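Local coordinates for protein type I polyketide synthase PikAII (Streptomyces venezuelae, PDB 3QP9) that probably epimerises the alpha-carbon of a polyketide intermediate through a C2-type ketoreductase domain, a class that does not reduce the beta-keto group, at residues Ala250-Glu260 against Gly275-Thr284. Numbering follows the deposited sequence.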
loop_
_atom_site.group_PDB
_atom_site.type_symbol
_atom_site.label_atom_id
_atom_site.label_comp_id
_atom_site.label_asym_id
_atom_site.label_seq_id
_atom_site.Cartn_x
_atom_site.Cartn_y
_atom_site.Cartn_z
ATOM N N ALA A 250 -14.345 3.578 -27.545
ATOM C CA ALA A 250 -15.796 3.221 -27.677
ATOM C C ALA A 250 -16.028 1.801 -28.279
ATOM O O ALA A 250 -17.006 1.089 -27.873
ATOM C CB ALA A 250 -16.515 4.237 -28.571
ATOM N N ASP A 251 -15.160 1.391 -29.202
ATOM C CA ASP A 251 -15.264 0.024 -29.798
ATOM C C ASP A 251 -14.654 -1.046 -28.933
ATOM O O ASP A 251 -14.658 -2.223 -29.367
ATOM C CB ASP A 251 -14.582 -0.043 -31.173
ATOM C CG ASP A 251 -15.319 0.814 -32.241
ATOM O OD1 ASP A 251 -16.547 1.020 -32.067
ATOM O OD2 ASP A 251 -14.671 1.244 -33.244
ATOM N N GLY A 252 -14.049 -0.688 -27.771
ATOM C CA GLY A 252 -13.299 -1.717 -27.016
ATOM C C GLY A 252 -14.274 -2.135 -25.896
ATOM O O GLY A 252 -15.371 -1.511 -25.783
ATOM N N THR A 253 -13.950 -3.189 -25.162
ATOM C CA THR A 253 -14.739 -3.579 -23.972
ATOM C C THR A 253 -14.042 -3.045 -22.757
ATOM O O THR A 253 -12.833 -3.154 -22.674
ATOM C CB THR A 253 -14.736 -5.117 -23.849
ATOM O OG1 THR A 253 -15.352 -5.666 -25.041
ATOM C CG2 THR A 253 -15.475 -5.575 -22.656
ATOM N N VAL A 254 -14.786 -2.580 -21.785
ATOM C CA VAL A 254 -14.169 -2.110 -20.569
ATOM C C VAL A 254 -14.719 -3.042 -19.508
ATOM O O VAL A 254 -15.941 -3.285 -19.448
ATOM C CB VAL A 254 -14.567 -0.633 -20.229
ATOM C CG1 VAL A 254 -14.041 -0.317 -18.801
ATOM C CG2 VAL A 254 -13.949 0.383 -21.298
ATOM N N LEU A 255 -13.815 -3.639 -18.780
ATOM C CA LEU A 255 -14.151 -4.551 -17.679
ATOM C C LEU A 255 -14.293 -3.784 -16.410
ATOM O O LEU A 255 -13.421 -3.013 -16.104
ATOM C CB LEU A 255 -13.068 -5.627 -17.581
ATOM C CG LEU A 255 -13.137 -6.472 -16.297
ATOM C CD1 LEU A 255 -14.351 -7.321 -16.236
ATOM C CD2 LEU A 255 -11.912 -7.386 -16.204
ATOM N N VAL A 256 -15.386 -4.042 -15.643
ATOM C CA VAL A 256 -15.551 -3.510 -14.355
ATOM C C VAL A 256 -15.760 -4.673 -13.415
ATOM O O VAL A 256 -16.665 -5.465 -13.603
ATOM C CB VAL A 256 -16.762 -2.577 -14.272
ATOM C CG1 VAL A 256 -16.861 -2.028 -12.901
ATOM C CG2 VAL A 256 -16.650 -1.446 -15.323
ATOM N N THR A 257 -14.954 -4.717 -12.362
ATOM C CA THR A 257 -15.053 -5.774 -11.427
ATOM C C THR A 257 -15.767 -5.307 -10.195
ATOM O O THR A 257 -15.894 -4.086 -9.908
ATOM C CB THR A 257 -13.651 -6.491 -11.064
ATOM O OG1 THR A 257 -12.915 -5.666 -10.121
ATOM C CG2 THR A 257 -12.838 -6.846 -12.334
ATOM N N GLY A 258 -16.220 -6.324 -9.467
ATOM C CA GLY A 258 -17.051 -6.215 -8.291
ATOM C C GLY A 258 -18.298 -5.438 -8.523
ATOM O O GLY A 258 -18.718 -4.664 -7.643
ATOM N N ALA A 259 -18.898 -5.651 -9.694
ATOM C CA ALA A 259 -20.104 -4.957 -10.178
ATOM C C ALA A 259 -21.377 -5.131 -9.376
ATOM O O ALA A 259 -22.361 -4.400 -9.621
ATOM C CB ALA A 259 -20.393 -5.339 -11.614
ATOM N N GLU A 260 -21.404 -6.089 -8.451
ATOM C CA GLU A 260 -22.552 -6.144 -7.541
ATOM C C GLU A 260 -22.549 -4.957 -6.550
ATOM O O GLU A 260 -23.556 -4.724 -5.892
ATOM C CB GLU A 260 -22.619 -7.495 -6.772
ATOM C CG GLU A 260 -21.578 -7.588 -5.600
ATOM C CD GLU A 260 -20.138 -7.867 -6.093
ATOM O OE1 GLU A 260 -19.898 -7.916 -7.308
ATOM O OE2 GLU A 260 -19.238 -8.082 -5.269
ATOM N N GLY A 275 -20.014 7.199 -23.377
ATOM C CA GLY A 275 -19.920 6.751 -24.796
ATOM C C GLY A 275 -19.330 5.353 -24.935
ATOM O O GLY A 275 -19.110 4.942 -26.026
ATOM N N ALA A 276 -19.071 4.614 -23.829
ATOM C CA ALA A 276 -18.451 3.286 -23.993
ATOM C C ALA A 276 -19.509 2.333 -24.602
ATOM O O ALA A 276 -20.595 2.217 -24.098
ATOM C CB ALA A 276 -17.930 2.721 -22.661
ATOM N N GLY A 277 -19.168 1.679 -25.683
ATOM C CA GLY A 277 -20.098 0.770 -26.357
ATOM C C GLY A 277 -20.196 -0.667 -25.784
ATOM O O GLY A 277 -21.120 -1.364 -26.111
ATOM N N HIS A 278 -19.228 -1.130 -24.996
ATOM C CA HIS A 278 -19.149 -2.557 -24.615
ATOM C C HIS A 278 -18.603 -2.743 -23.202
ATOM O O HIS A 278 -17.476 -2.342 -22.906
ATOM C CB HIS A 278 -18.297 -3.339 -25.574
ATOM C CG HIS A 278 -18.730 -3.198 -26.992
ATOM N ND1 HIS A 278 -18.296 -2.173 -27.825
ATOM C CD2 HIS A 278 -19.563 -3.953 -27.727
ATOM C CE1 HIS A 278 -18.888 -2.275 -28.995
ATOM N NE2 HIS A 278 -19.666 -3.345 -28.961
ATOM N N LEU A 279 -19.390 -3.345 -22.335
ATOM C CA LEU A 279 -19.022 -3.462 -20.954
ATOM C C LEU A 279 -19.031 -4.939 -20.525
ATOM O O LEU A 279 -19.917 -5.707 -20.877
ATOM C CB LEU A 279 -19.980 -2.650 -20.053
ATOM C CG LEU A 279 -19.784 -1.131 -20.161
ATOM C CD1 LEU A 279 -20.933 -0.333 -19.424
ATOM C CD2 LEU A 279 -18.359 -0.746 -19.626
ATOM N N LEU A 280 -18.021 -5.318 -19.749
ATOM C CA LEU A 280 -17.978 -6.651 -19.229
ATOM C C LEU A 280 -18.014 -6.456 -17.725
ATOM O O LEU A 280 -17.183 -5.770 -17.195
ATOM C CB LEU A 280 -16.680 -7.365 -19.668
ATOM C CG LEU A 280 -16.520 -8.754 -18.978
ATOM C CD1 LEU A 280 -17.738 -9.641 -19.275
ATOM C CD2 LEU A 280 -15.305 -9.343 -19.558
ATOM N N LEU A 281 -18.987 -7.037 -17.058
ATOM C CA LEU A 281 -19.222 -6.749 -15.657
ATOM C C LEU A 281 -18.944 -8.038 -14.900
ATOM O O LEU A 281 -19.616 -9.037 -15.145
ATOM C CB LEU A 281 -20.694 -6.355 -15.408
ATOM C CG LEU A 281 -21.184 -5.148 -16.204
ATOM C CD1 LEU A 281 -22.546 -4.899 -15.793
ATOM C CD2 LEU A 281 -20.313 -3.925 -15.911
ATOM N N HIS A 282 -17.983 -8.009 -13.966
ATOM C CA HIS A 282 -17.662 -9.201 -13.147
ATOM C C HIS A 282 -18.297 -8.996 -11.787
ATOM O O HIS A 282 -18.326 -7.834 -11.274
ATOM C CB HIS A 282 -16.152 -9.389 -13.023
ATOM C CG HIS A 282 -15.756 -10.137 -11.801
ATOM N ND1 HIS A 282 -15.778 -9.563 -10.544
ATOM C CD2 HIS A 282 -15.467 -11.441 -11.622
ATOM C CE1 HIS A 282 -15.441 -10.475 -9.649
ATOM N NE2 HIS A 282 -15.241 -11.622 -10.285
ATOM N N THR A 283 -18.883 -10.069 -11.249
ATOM C CA THR A 283 -19.355 -10.081 -9.867
ATOM C C THR A 283 -18.728 -11.176 -9.050
ATOM O O THR A 283 -18.445 -12.263 -9.536
ATOM C CB THR A 283 -20.884 -10.183 -9.657
ATOM O OG1 THR A 283 -21.343 -11.483 -10.060
ATOM C CG2 THR A 283 -21.588 -9.082 -10.440
ATOM N N THR A 284 -18.524 -10.850 -7.790
ATOM C CA THR A 284 -17.843 -11.729 -6.864
ATOM C C THR A 284 -18.837 -12.780 -6.456
ATOM O O THR A 284 -19.987 -12.445 -6.147
ATOM C CB THR A 284 -17.411 -10.932 -5.659
ATOM O OG1 THR A 284 -16.945 -9.646 -6.110
ATOM C CG2 THR A 284 -16.283 -11.663 -4.911
HETATM O O HOH W 1 -16.355 0.454 -24.571
#
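Strands 253-256 and 278-283 are the first two parallel strands of the Rossmann fold in the ketoreductase domain, joined by helix 262-274 in a beta-alpha-beta crossover. Between them runs a regular series of backbone bonds: Val254 N to His278 O, Leu280 N to Val254 O, Val256 N to Leu280 O and His282 N to Val256 O, each 2.9 Å. On the face under helix 262-274, the branched Val254 and Val256 and the longer Leu281 pack against Leu271, Ala264 and Ala268, while Leu279 reaches Ala317 of strand 316-321; CD2 of Leu279 sits 3.8 Å from CB of Val254. On the other face Leu255 and Leu280 run alongside each other in the same direction. In both, CG is anti to the backbone N (chi1 168° and 173°), and CD1 of Leu255 rests 3.8 Å from CG of Leu280. Beyond strand 253-256 the backbone turns at Gly258, whose positive phi suits glycine, and the Ala259 N donates to His282 O at 2.8 Å, nearly in line with the carbonyl. The small Ala259 methyl can then settle 3.9 Å from CB of Leu281. His282 turns its ring edge to this bend, its ND1 accepting a weak bond from Gly258 N, while NE2 reaches Cys322 O. Glu260, folded back by its bent chain (chi2 -77°), grips Thr284 twice: OE2 takes the hydroxyl OG1 at 2.9 Å on its syn side, and OE1 takes the backbone N from above the carboxylate plane. Two bonds to one residue restrict rotation of the carboxylate, and these donors probably help stabilise its negative charge.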